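Local coordinates for protein putative oxidoreductase (Bacteroides fragilis NCTC 9343, PDB 3FHL) that probably catalyses an NAD(P)-dependent oxidation or reduction of a substrate not yet identified, as a member of the Gfo/Idh/MocA family, at residues 145-151 / 243-249; 152-158 / 232-238; 173-177 / 210-216; 255-260 / 278-283. All coordinates share one frame; numbering follows the deposited sequence.

Contact 1. Residues 145-151 / 243-249; sequences RLVEYES and RFALHGT
The first part of strand 146-154 and strand 244-248 run antiparallel in the mixed sheet of the C-terminal domain, and a classic beta bulge interrupts their pairing where V147 and E148 both face H247. The carbonyl O of H247 takes two N-H groups, from V147 N at 2.9 Å and from E148 N at 3.1 Å. The E148-H247 pair, at the end of the bulge, and E150-A245 beyond it are bonded both ways.

On the face that carries Y149, L246 and S151, the Y149 ring lies alongside F244, planes at 51°; its OH reaches the edge of the F244 ring, 3.3 Å from CE2. CG of L246 packs obliquely against Y149 CD1 at 3.9 Å. R243 bends at chi2 (75°), turning its guanidinium back to the sheet, and NH2 donates to S151 OG at 2.9 Å, almost straight (171°) and in the guanidinium plane, while the F153 ring adds a cation-pi contact.

Across the sheet, E148 OE1 and E150 OE2 both approach H247 CD2, at 3.6 and 3.7 Å, the latter near the ring plane. Both acids form salt bridges with K232 of the second subunit; H247 ND1 bonds to S252 OG of its own chain and NE2 to E241 of the second subunit. This acidic face is probably neutralised in part by the partner chain, whereas the opposite face is mainly apolar, under helices 129-139 and 180-191.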
# COMPACT_ATOMS: atom_id res chain seq x y z
N ARG C 145 18.58 -7.69 7.77
CA ARG C 145 17.51 -7.61 8.78
C ARG C 145 16.23 -7.10 8.09
O ARG C 145 16.26 -6.02 7.49
CB ARG C 145 17.92 -6.67 9.90
CG ARG C 145 16.81 -6.30 10.86
CD ARG C 145 17.31 -5.52 12.05
NE ARG C 145 18.10 -4.33 11.72
CZ ARG C 145 17.58 -3.11 11.55
NH1 ARG C 145 16.28 -2.91 11.64
NH2 ARG C 145 18.38 -2.09 11.27
N LEU C 146 15.14 -7.85 8.17
CA LEU C 146 13.87 -7.42 7.55
C LEU C 146 13.27 -6.25 8.31
O LEU C 146 13.24 -6.24 9.56
CB LEU C 146 12.85 -8.57 7.51
CG LEU C 146 11.54 -8.31 6.73
CD1 LEU C 146 11.78 -8.40 5.25
CD2 LEU C 146 10.48 -9.30 7.17
N VAL C 147 12.81 -5.24 7.56
CA VAL C 147 12.16 -4.07 8.17
C VAL C 147 10.71 -3.88 7.73
O VAL C 147 9.94 -3.23 8.44
CB VAL C 147 12.99 -2.77 7.97
CG1 VAL C 147 14.41 -2.94 8.48
CG2 VAL C 147 13.00 -2.32 6.50
N GLU C 148 10.33 -4.43 6.58
CA GLU C 148 8.98 -4.22 6.06
C GLU C 148 8.47 -5.41 5.27
O GLU C 148 9.22 -6.01 4.50
CB GLU C 148 8.92 -2.94 5.20
CG GLU C 148 7.52 -2.66 4.63
CD GLU C 148 7.33 -1.24 4.11
OE1 GLU C 148 8.30 -0.66 3.56
OE2 GLU C 148 6.18 -0.73 4.23
N TYR C 149 7.19 -5.73 5.46
CA TYR C 149 6.54 -6.86 4.82
C TYR C 149 5.21 -6.37 4.30
O TYR C 149 4.36 -5.91 5.08
CB TYR C 149 6.31 -7.95 5.88
CG TYR C 149 5.49 -9.16 5.47
CD1 TYR C 149 6.10 -10.26 4.86
CD2 TYR C 149 4.12 -9.22 5.73
CE1 TYR C 149 5.37 -11.39 4.53
CE2 TYR C 149 3.37 -10.33 5.40
CZ TYR C 149 4.01 -11.42 4.81
OH TYR C 149 3.27 -12.52 4.47
N GLU C 150 5.03 -6.46 2.99
CA GLU C 150 3.78 -6.10 2.34
C GLU C 150 3.25 -7.29 1.59
O GLU C 150 3.99 -7.93 0.83
CB GLU C 150 4.00 -4.96 1.35
CG GLU C 150 4.47 -3.67 2.03
CD GLU C 150 5.12 -2.70 1.06
OE1 GLU C 150 4.53 -2.41 -0.00
OE2 GLU C 150 6.22 -2.23 1.38
N SER C 151 1.98 -7.58 1.78
CA SER C 151 1.37 -8.74 1.15
C SER C 151 0.01 -8.31 0.62
O SER C 151 -0.83 -7.83 1.37
CB SER C 151 1.28 -9.90 2.17
OG SER C 151 0.45 -10.96 1.73
N ARG C 243 2.38 -9.04 -5.20
CA ARG C 243 1.88 -10.03 -4.27
C ARG C 243 2.66 -9.91 -2.96
O ARG C 243 2.07 -9.90 -1.88
CB ARG C 243 2.01 -11.45 -4.87
CG ARG C 243 1.67 -12.59 -3.90
CD ARG C 243 0.18 -12.76 -3.64
NE ARG C 243 -0.07 -13.65 -2.49
CZ ARG C 243 -0.05 -13.26 -1.22
NH1 ARG C 243 -0.27 -14.13 -0.25
NH2 ARG C 243 0.20 -11.99 -0.92
N PHE C 244 3.97 -9.80 -3.07
CA PHE C 244 4.82 -9.53 -1.91
C PHE C 244 5.82 -8.44 -2.23
O PHE C 244 6.38 -8.40 -3.33
CB PHE C 244 5.60 -10.78 -1.48
CG PHE C 244 4.77 -11.81 -0.76
CD1 PHE C 244 4.42 -13.01 -1.39
CD2 PHE C 244 4.34 -11.60 0.56
CE1 PHE C 244 3.63 -13.98 -0.72
CE2 PHE C 244 3.57 -12.56 1.22
CZ PHE C 244 3.22 -13.74 0.59
N ALA C 245 6.05 -7.57 -1.26
CA ALA C 245 7.20 -6.68 -1.33
C ALA C 245 7.80 -6.69 0.06
O ALA C 245 7.13 -6.31 1.01
CB ALA C 245 6.80 -5.26 -1.73
N LEU C 246 9.03 -7.15 0.16
CA LEU C 246 9.73 -7.19 1.43
C LEU C 246 10.95 -6.32 1.32
O LEU C 246 11.58 -6.29 0.28
CB LEU C 246 10.13 -8.63 1.78
CG LEU C 246 9.04 -9.52 2.41
CD1 LEU C 246 8.03 -9.96 1.40
CD2 LEU C 246 9.70 -10.74 3.03
N HIS C 247 11.29 -5.63 2.41
CA HIS C 247 12.43 -4.73 2.40
C HIS C 247 13.25 -5.02 3.63
O HIS C 247 12.70 -5.16 4.71
CB HIS C 247 11.98 -3.25 2.39
CG HIS C 247 11.22 -2.86 1.15
ND1 HIS C 247 11.79 -2.87 -0.10
CD2 HIS C 247 9.93 -2.48 0.97
CE1 HIS C 247 10.88 -2.52 -1.00
NE2 HIS C 247 9.75 -2.27 -0.37
N GLY C 248 14.56 -5.10 3.45
CA GLY C 248 15.47 -5.26 4.58
C GLY C 248 16.62 -4.28 4.49
O GLY C 248 16.68 -3.47 3.55
N THR C 249 17.53 -4.37 5.45
CA THR C 249 18.72 -3.49 5.49
C THR C 249 19.62 -3.65 4.27
O THR C 249 20.24 -2.68 3.83
CB THR C 249 19.56 -3.71 6.79
OG1 THR C 249 19.89 -5.11 6.94
CG2 THR C 249 18.76 -3.25 8.01

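Contact 2. Residues 152-158 / 232-238; sequences TFARYRN and KASYLMR
The Y235 ring lies between the arms of R155 and R157, all pointing the same way. R155, extended from CG to NE, runs its CD to 3.6 Å from Y235 CE1 and makes a weak bond from NH1 to Y235 OH at 3.2 Å, in the guanidinium plane. R157, poorly ordered, lays a guanidinium face over CE1 of the same ring.

Y156 is instead covered by R238. CB of R238 makes a CH-pi contact 4.0 Å from the Y156 ring centroid, and the extended arm carries the guanidinium on over CE2, planes only 21° apart. The polar ends of both go to the second subunit, Y156 OH to T249 O and R238 NH1 to L250 O. The SD of M237 touches A154 CB at 3.6 Å.

Backbone bonds set these groups in place: R157 N to Y235 O (2.9 Å, 168°) and M237 N to R155 O. An ST turn, L236 N to S234 OG at 3.0 Å, bends the chain just after its strand. Upstream, T152-A154 and K232-S234 pair as parallel strands, the one parallel junction in the otherwise antiparallel sheet of this domain.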
# COMPACT_ATOMS: atom_id res chain seq x y z
N THR C 152 -0.21 -8.49 -0.68
CA THR C 152 -1.40 -7.98 -1.34
C THR C 152 -2.00 -8.96 -2.33
O THR C 152 -1.26 -9.54 -3.12
CB THR C 152 -1.05 -6.68 -2.16
OG1 THR C 152 -0.46 -5.72 -1.30
CG2 THR C 152 -2.29 -6.08 -2.88
N PHE C 153 -3.32 -9.13 -2.31
CA PHE C 153 -4.03 -9.77 -3.42
C PHE C 153 -4.71 -8.74 -4.33
O PHE C 153 -5.78 -8.21 -4.02
CB PHE C 153 -5.08 -10.77 -2.93
CG PHE C 153 -4.54 -12.14 -2.63
CD1 PHE C 153 -3.72 -12.81 -3.54
CD2 PHE C 153 -4.89 -12.79 -1.44
CE1 PHE C 153 -3.24 -14.09 -3.26
CE2 PHE C 153 -4.40 -14.07 -1.15
CZ PHE C 153 -3.58 -14.72 -2.06
N ALA C 154 -4.08 -8.50 -5.47
CA ALA C 154 -4.57 -7.55 -6.45
C ALA C 154 -5.49 -8.25 -7.44
O ALA C 154 -5.12 -9.25 -8.07
CB ALA C 154 -3.40 -6.94 -7.17
N ARG C 155 -6.71 -7.73 -7.57
CA ARG C 155 -7.65 -8.29 -8.53
C ARG C 155 -8.30 -7.15 -9.31
O ARG C 155 -8.24 -6.00 -8.90
CB ARG C 155 -8.72 -9.13 -7.81
CG ARG C 155 -8.17 -10.37 -7.11
CD ARG C 155 -9.27 -11.39 -6.81
NE ARG C 155 -8.72 -12.68 -6.38
CZ ARG C 155 -9.43 -13.67 -5.85
NH1 ARG C 155 -10.74 -13.53 -5.65
NH2 ARG C 155 -8.83 -14.79 -5.49
N TYR C 156 -8.93 -7.48 -10.43
CA TYR C 156 -9.67 -6.50 -11.18
C TYR C 156 -10.96 -7.11 -11.73
O TYR C 156 -10.93 -7.85 -12.71
CB TYR C 156 -8.83 -5.87 -12.32
CG TYR C 156 -9.61 -4.81 -13.08
CD1 TYR C 156 -9.89 -3.57 -12.50
CD2 TYR C 156 -10.11 -5.07 -14.36
CE1 TYR C 156 -10.63 -2.61 -13.18
CE2 TYR C 156 -10.86 -4.13 -15.04
CZ TYR C 156 -11.12 -2.90 -14.44
OH TYR C 156 -11.86 -1.95 -15.10
N ARG C 157 -12.05 -6.74 -11.10
CA ARG C 157 -13.35 -7.13 -11.51
C ARG C 157 -14.33 -5.99 -11.26
O ARG C 157 -14.82 -5.83 -10.17
CB ARG C 157 -13.76 -8.38 -10.75
CG ARG C 157 -15.13 -8.89 -11.08
CD ARG C 157 -15.21 -10.39 -10.93
NE ARG C 157 -15.66 -10.78 -9.61
CZ ARG C 157 -15.17 -11.78 -8.91
NH1 ARG C 157 -14.20 -12.53 -9.39
NH2 ARG C 157 -15.66 -12.04 -7.70
N ASN C 158 -14.60 -5.20 -12.29
CA ASN C 158 -15.44 -4.03 -12.15
C ASN C 158 -16.85 -4.36 -12.48
O ASN C 158 -17.41 -3.80 -13.38
CB ASN C 158 -14.95 -2.92 -13.07
CG ASN C 158 -15.73 -1.64 -12.91
OD1 ASN C 158 -16.19 -1.32 -11.84
ND2 ASN C 158 -15.86 -0.92 -13.97
N LYS C 232 -3.16 -6.19 2.13
CA LYS C 232 -4.09 -5.49 1.25
C LYS C 232 -4.76 -6.42 0.27
O LYS C 232 -4.16 -7.39 -0.17
CB LYS C 232 -3.33 -4.48 0.40
CG LYS C 232 -3.24 -3.09 0.92
CD LYS C 232 -2.57 -2.17 -0.12
CE LYS C 232 -3.58 -1.45 -0.99
NZ LYS C 232 -2.90 -0.34 -1.74
N ALA C 233 -5.99 -6.08 -0.10
CA ALA C 233 -6.62 -6.68 -1.28
C ALA C 233 -7.64 -5.74 -1.86
O ALA C 233 -8.21 -4.93 -1.14
CB ALA C 233 -7.27 -8.02 -0.95
N SER C 234 -7.90 -5.87 -3.16
CA SER C 234 -8.84 -5.00 -3.84
C SER C 234 -9.31 -5.66 -5.11
O SER C 234 -8.55 -6.38 -5.75
CB SER C 234 -8.18 -3.65 -4.18
OG SER C 234 -9.09 -2.78 -4.86
N TYR C 235 -10.56 -5.40 -5.47
CA TYR C 235 -11.12 -5.82 -6.75
C TYR C 235 -10.98 -4.75 -7.84
O TYR C 235 -11.45 -4.93 -8.95
CB TYR C 235 -12.58 -6.22 -6.60
CG TYR C 235 -12.78 -7.69 -6.29
CD1 TYR C 235 -12.41 -8.67 -7.20
CD2 TYR C 235 -13.35 -8.09 -5.09
CE1 TYR C 235 -12.60 -10.01 -6.93
CE2 TYR C 235 -13.56 -9.43 -4.81
CZ TYR C 235 -13.17 -10.39 -5.72
OH TYR C 235 -13.36 -11.72 -5.43
N LEU C 236 -10.32 -3.64 -7.51
CA LEU C 236 -10.06 -2.60 -8.51
C LEU C 236 -8.59 -2.21 -8.58
O LEU C 236 -8.20 -1.14 -8.12
CB LEU C 236 -10.95 -1.38 -8.26
CG LEU C 236 -12.44 -1.52 -8.61
CD1 LEU C 236 -13.14 -0.21 -8.24
CD2 LEU C 236 -12.65 -1.89 -10.09
N MET C 237 -7.78 -3.13 -9.09
CA MET C 237 -6.36 -2.91 -9.32
C MET C 237 -6.04 -3.47 -10.70
O MET C 237 -5.46 -4.56 -10.81
CB MET C 237 -5.46 -3.57 -8.26
CG MET C 237 -5.55 -3.03 -6.85
SD MET C 237 -4.35 -3.76 -5.70
CE MET C 237 -4.58 -2.69 -4.29
N ARG C 238 -6.43 -2.74 -11.74
CA ARG C 238 -6.22 -3.19 -13.12
C ARG C 238 -4.77 -3.51 -13.40
O ARG C 238 -4.46 -4.50 -14.07
CB ARG C 238 -6.79 -2.21 -14.16
CG ARG C 238 -6.94 -2.90 -15.52
CD ARG C 238 -7.87 -2.21 -16.46
NE ARG C 238 -8.32 -3.14 -17.49
CZ ARG C 238 -9.36 -2.94 -18.30
NH1 ARG C 238 -10.08 -1.83 -18.22
NH2 ARG C 238 -9.68 -3.86 -19.19

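Contact 3. Residues 173-177 / 210-216; sequences GGLTY and VDDYFII
L175 N, in the first turn of helix 175-178, donates to D211 O at 3.0 Å and so ties the helix start to the chain just ahead of strand 213-221. G174 occupies the N-cap position, and its CA lies 3.4 Å from D211 OD1.

D211 carries most of the contact. Its CG sits between the backbone N and the carbonyl carbon (chi1 65°), which swings the carboxylate over the helix start. OD2 grips T176 twice: T176 N comes to its syn lone pair at 3.0 Å, and T176 OG1 donates at 2.7 Å from above the carboxylate plane, 45° out of it. The two side chains cross at about a right angle. The other oxygen, OD1, is bonded by Y342 OH of helix 328-347.

Beside this polar group, carbon atoms pack on backbone and hydroxyl oxygens. The F214 ring slides under the start of the helix, with CE2 3.5 Å from L175 O and its CB 3.4 Å from T176 OG1. L175, reaching out with CG anti to the backbone N (chi1 -154°), puts CD2 3.4 Å from D212 O and also packs on A233 and Y235. The methyl CG2 of T176 lightly touches CD1 of I216.

Two donors on OD2 and one on OD1 pin the carboxylate, and its position at a helix N-terminus, facing the N-H groups of the first helical turn, would probably stabilise its negative charge and lower its pKa.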
# COMPACT_ATOMS: atom_id res chain seq x y z
N GLY C 173 -18.76 -12.67 4.08
CA GLY C 173 -19.01 -12.43 2.66
C GLY C 173 -17.97 -11.52 2.02
O GLY C 173 -17.70 -11.63 0.82
N GLY C 174 -17.38 -10.64 2.81
CA GLY C 174 -16.47 -9.63 2.28
C GLY C 174 -15.09 -10.12 1.88
O GLY C 174 -14.74 -11.29 2.09
N LEU C 175 -14.29 -9.22 1.31
CA LEU C 175 -12.92 -9.52 0.90
C LEU C 175 -12.00 -9.75 2.10
O LEU C 175 -11.09 -10.56 2.03
CB LEU C 175 -12.35 -8.38 0.06
CG LEU C 175 -11.24 -8.72 -0.94
CD1 LEU C 175 -11.69 -9.85 -1.85
CD2 LEU C 175 -10.85 -7.51 -1.75
N THR C 176 -12.25 -9.01 3.18
CA THR C 176 -11.46 -9.11 4.42
C THR C 176 -11.56 -10.50 5.05
O THR C 176 -10.59 -11.00 5.63
CB THR C 176 -11.88 -8.03 5.43
OG1 THR C 176 -11.81 -6.74 4.80
CG2 THR C 176 -10.96 -8.01 6.68
N TYR C 177 -12.74 -11.11 4.95
CA TYR C 177 -12.90 -12.52 5.34
C TYR C 177 -12.31 -13.46 4.29
O TYR C 177 -11.45 -14.27 4.62
CB TYR C 177 -14.37 -12.88 5.58
CG TYR C 177 -14.84 -12.69 7.00
CD1 TYR C 177 -15.66 -11.61 7.34
CD2 TYR C 177 -14.47 -13.59 8.01
CE1 TYR C 177 -16.10 -11.42 8.66
CE2 TYR C 177 -14.91 -13.41 9.33
CZ TYR C 177 -15.73 -12.32 9.64
OH TYR C 177 -16.17 -12.13 10.93
N VAL C 210 -20.78 -5.83 0.03
CA VAL C 210 -19.75 -6.17 1.03
C VAL C 210 -18.42 -5.54 0.62
O VAL C 210 -18.23 -5.19 -0.55
CB VAL C 210 -19.56 -7.71 1.20
CG1 VAL C 210 -20.77 -8.33 1.90
CG2 VAL C 210 -19.30 -8.40 -0.14
N ASP C 211 -17.49 -5.40 1.57
CA ASP C 211 -16.18 -4.80 1.29
C ASP C 211 -15.45 -5.50 0.15
O ASP C 211 -15.46 -6.74 0.03
CB ASP C 211 -15.32 -4.69 2.56
CG ASP C 211 -14.94 -6.05 3.15
OD1 ASP C 211 -15.81 -6.69 3.76
OD2 ASP C 211 -13.77 -6.47 3.02
N ASP C 212 -14.87 -4.69 -0.73
CA ASP C 212 -14.11 -5.19 -1.87
C ASP C 212 -12.74 -4.53 -1.89
O ASP C 212 -12.06 -4.51 -2.91
CB ASP C 212 -14.88 -4.98 -3.19
CG ASP C 212 -15.32 -3.52 -3.42
OD1 ASP C 212 -14.72 -2.60 -2.84
OD2 ASP C 212 -16.27 -3.30 -4.21
N TYR C 213 -12.35 -3.99 -0.74
CA TYR C 213 -11.04 -3.38 -0.57
C TYR C 213 -10.73 -3.44 0.91
O TYR C 213 -11.57 -3.09 1.74
CB TYR C 213 -11.08 -1.89 -0.98
CG TYR C 213 -9.81 -1.14 -0.64
CD1 TYR C 213 -8.79 -1.02 -1.58
CD2 TYR C 213 -9.62 -0.56 0.62
CE1 TYR C 213 -7.63 -0.37 -1.28
CE2 TYR C 213 -8.44 0.10 0.94
CZ TYR C 213 -7.45 0.19 -0.04
OH TYR C 213 -6.28 0.84 0.23
N PHE C 214 -9.50 -3.80 1.25
CA PHE C 214 -9.04 -3.59 2.63
C PHE C 214 -7.57 -3.24 2.64
O PHE C 214 -6.82 -3.65 1.75
CB PHE C 214 -9.35 -4.81 3.54
CG PHE C 214 -8.56 -6.06 3.23
CD1 PHE C 214 -7.22 -6.19 3.61
CD2 PHE C 214 -9.16 -7.12 2.57
CE1 PHE C 214 -6.50 -7.34 3.32
CE2 PHE C 214 -8.45 -8.28 2.29
CZ PHE C 214 -7.11 -8.38 2.66
N ILE C 215 -7.18 -2.43 3.61
CA ILE C 215 -5.78 -2.29 3.96
C ILE C 215 -5.69 -2.49 5.48
O ILE C 215 -6.49 -1.93 6.22
CB ILE C 215 -5.15 -0.95 3.50
CG1 ILE C 215 -3.65 -0.92 3.83
CG2 ILE C 215 -5.90 0.28 4.08
CD1 ILE C 215 -2.86 0.06 3.02
N ILE C 216 -4.75 -3.32 5.91
CA ILE C 216 -4.59 -3.67 7.32
C ILE C 216 -3.14 -3.50 7.74
O ILE C 216 -2.23 -3.97 7.06
CB ILE C 216 -5.06 -5.12 7.61
CG1 ILE C 216 -6.56 -5.26 7.29
CG2 ILE C 216 -4.74 -5.53 9.05
CD1 ILE C 216 -7.06 -6.70 7.18

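Contact 4. Residues 255-260 / 278-283; sequences KYGVDK and EESEQE
K255 ends strand 252-255, and its side chain crosses between the loops that flank helix 261-266 and link strands 252-255 and 286-291, neighbours in the mixed sheet of the C-terminal domain; two salt bridges join these loops. Bends at chi2 (91°) and chi4 (66°) bring K255 NZ in between two acceptors. E279 OE2 takes it at 2.8 Å on the syn side, 30° out of the carboxylate plane, and E283 O at 2.9 Å from above its carbonyl plane; a weak bond to Y256 O is a third. The ammonium of this buried lysine is therefore held by a carboxylate and carbonyl oxygens together.

One water accepts from Y256 N and donates to E283 O, giving that carbonyl a second donor beside K255. Another donates to both V258 O and E279 OE2, so OE2 also has two donors.

K260, an exposed residue, makes the second salt bridge, coming from the opposite direction to E283; its NZ meets OE1 at 2.8 Å on the syn side, tilted out of the carboxylate plane. The other oxygen of E283 turns back into its own loop, where it receives S280 N at 3.0 Å and so fixes the carboxylate for the lysine. The D259 carboxylate caps Q261 N and accepts from A129 N. Where K260 folds over E283, its CD and CE each lie 3.4 Å from E283 OE2.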
# COMPACT_ATOMS: atom_id res chain seq x y z
N LYS C 255 7.55 -9.70 -5.66
CA LYS C 255 6.94 -10.78 -6.41
C LYS C 255 5.55 -10.38 -6.91
O LYS C 255 4.79 -9.75 -6.19
CB LYS C 255 6.83 -12.01 -5.48
CG LYS C 255 6.11 -13.23 -6.05
CD LYS C 255 7.09 -14.17 -6.73
CE LYS C 255 6.51 -15.57 -6.98
NZ LYS C 255 5.40 -15.57 -7.98
N TYR C 256 5.22 -10.74 -8.15
CA TYR C 256 3.88 -10.54 -8.70
C TYR C 256 3.20 -11.86 -9.00
O TYR C 256 3.86 -12.89 -9.16
CB TYR C 256 3.94 -9.73 -10.00
CG TYR C 256 4.39 -8.29 -9.79
CD1 TYR C 256 3.45 -7.26 -9.69
CD2 TYR C 256 5.74 -7.97 -9.67
CE1 TYR C 256 3.85 -5.93 -9.49
CE2 TYR C 256 6.15 -6.64 -9.46
CZ TYR C 256 5.19 -5.64 -9.37
OH TYR C 256 5.58 -4.34 -9.17
N GLY C 257 1.87 -11.82 -9.10
CA GLY C 257 1.10 -12.94 -9.62
C GLY C 257 0.55 -13.79 -8.50
O GLY C 257 0.72 -13.47 -7.32
N VAL C 258 -0.12 -14.89 -8.86
CA VAL C 258 -0.65 -15.83 -7.87
C VAL C 258 -0.18 -17.26 -8.14
O VAL C 258 0.30 -17.58 -9.23
CB VAL C 258 -2.20 -15.82 -7.79
CG1 VAL C 258 -2.70 -14.55 -7.10
CG2 VAL C 258 -2.82 -16.00 -9.17
N ASP C 259 -0.31 -18.10 -7.13
CA ASP C 259 0.05 -19.50 -7.23
C ASP C 259 -0.83 -20.20 -8.28
O ASP C 259 -2.03 -19.91 -8.40
CB ASP C 259 0.00 -20.16 -5.85
CG ASP C 259 0.45 -21.61 -5.88
OD1 ASP C 259 -0.39 -22.43 -6.23
OD2 ASP C 259 1.62 -21.90 -5.56
N LYS C 260 -0.21 -21.09 -9.04
CA LYS C 260 -0.85 -21.70 -10.21
C LYS C 260 -1.49 -23.06 -9.91
O LYS C 260 -2.12 -23.65 -10.80
CB LYS C 260 0.19 -21.88 -11.32
CG LYS C 260 1.24 -20.74 -11.42
CD LYS C 260 2.56 -21.23 -12.07
CE LYS C 260 2.38 -21.56 -13.56
NZ LYS C 260 1.57 -20.54 -14.29
N GLU C 278 5.89 -25.66 -9.69
CA GLU C 278 7.00 -24.84 -10.18
C GLU C 278 6.50 -23.60 -10.91
O GLU C 278 5.42 -23.60 -11.53
CB GLU C 278 7.95 -25.65 -11.09
CG GLU C 278 8.84 -26.65 -10.34
CD GLU C 278 9.89 -27.32 -11.23
OE1 GLU C 278 9.86 -27.14 -12.47
OE2 GLU C 278 10.75 -28.03 -10.67
N GLU C 279 7.31 -22.54 -10.83
CA GLU C 279 7.06 -21.29 -11.54
C GLU C 279 8.15 -21.05 -12.56
O GLU C 279 9.28 -21.51 -12.40
CB GLU C 279 7.04 -20.11 -10.56
CG GLU C 279 5.94 -20.16 -9.53
CD GLU C 279 5.96 -18.98 -8.58
OE1 GLU C 279 7.00 -18.76 -7.91
OE2 GLU C 279 4.93 -18.29 -8.50
N SER C 280 7.81 -20.30 -13.60
CA SER C 280 8.77 -19.90 -14.62
C SER C 280 9.63 -18.75 -14.11
O SER C 280 9.33 -18.13 -13.08
CB SER C 280 8.04 -19.47 -15.89
OG SER C 280 7.25 -18.32 -15.65
N GLU C 281 10.70 -18.45 -14.85
CA GLU C 281 11.59 -17.33 -14.52
C GLU C 281 10.85 -15.97 -14.48
O GLU C 281 11.15 -15.12 -13.64
CB GLU C 281 12.80 -17.30 -15.49
CG GLU C 281 13.41 -15.91 -15.75
CD GLU C 281 14.93 -15.89 -15.77
OE1 GLU C 281 15.56 -16.97 -15.61
OE2 GLU C 281 15.50 -14.79 -15.94
N GLN C 282 9.87 -15.83 -15.37
CA GLN C 282 9.01 -14.66 -15.47
C GLN C 282 8.12 -14.50 -14.22
O GLN C 282 7.89 -13.37 -13.77
CB GLN C 282 8.15 -14.80 -16.73
CG GLN C 282 7.30 -13.60 -17.11
CD GLN C 282 6.64 -13.77 -18.48
OE1 GLN C 282 5.41 -13.71 -18.61
NE2 GLN C 282 7.46 -14.00 -19.51
N GLU C 283 7.66 -15.62 -13.67
CA GLU C 283 6.80 -15.62 -12.49
C GLU C 283 7.60 -15.44 -11.21
O GLU C 283 7.07 -14.91 -10.23
CB GLU C 283 5.96 -16.90 -12.43
CG GLU C 283 4.86 -16.93 -13.48
CD GLU C 283 4.36 -18.32 -13.83
OE1 GLU C 283 3.32 -18.40 -14.54
OE2 GLU C 283 4.98 -19.32 -13.42
O HOH W 1 7.18 -11.83 -10.02
O HOH W 2 2.90 -17.43 -10.29

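In the fold
All four contacts belong to the C-terminal alpha/beta domain. Contacts 1 and 2 share strand 146-154, their centres about 20 Å apart, and pair it with 244-248 on one side and 228-234 on the other. Contact 3 lies about 11 Å from contact 2 (centre to centre), tying helix 175-178 to strand 213-221, the next strand in the sheet. Along the chain these three are nested, 3 inside 2 inside 1, while contact 4 follows in series. It meets contact 1 where F244 pairs with K255, and contact 2 through F153 and V258. Contacts 1, 2 and 3 all reach the second subunit, as does contact 4 through Y256, so the mixed sheet of this domain also forms much of the contact with that subunit.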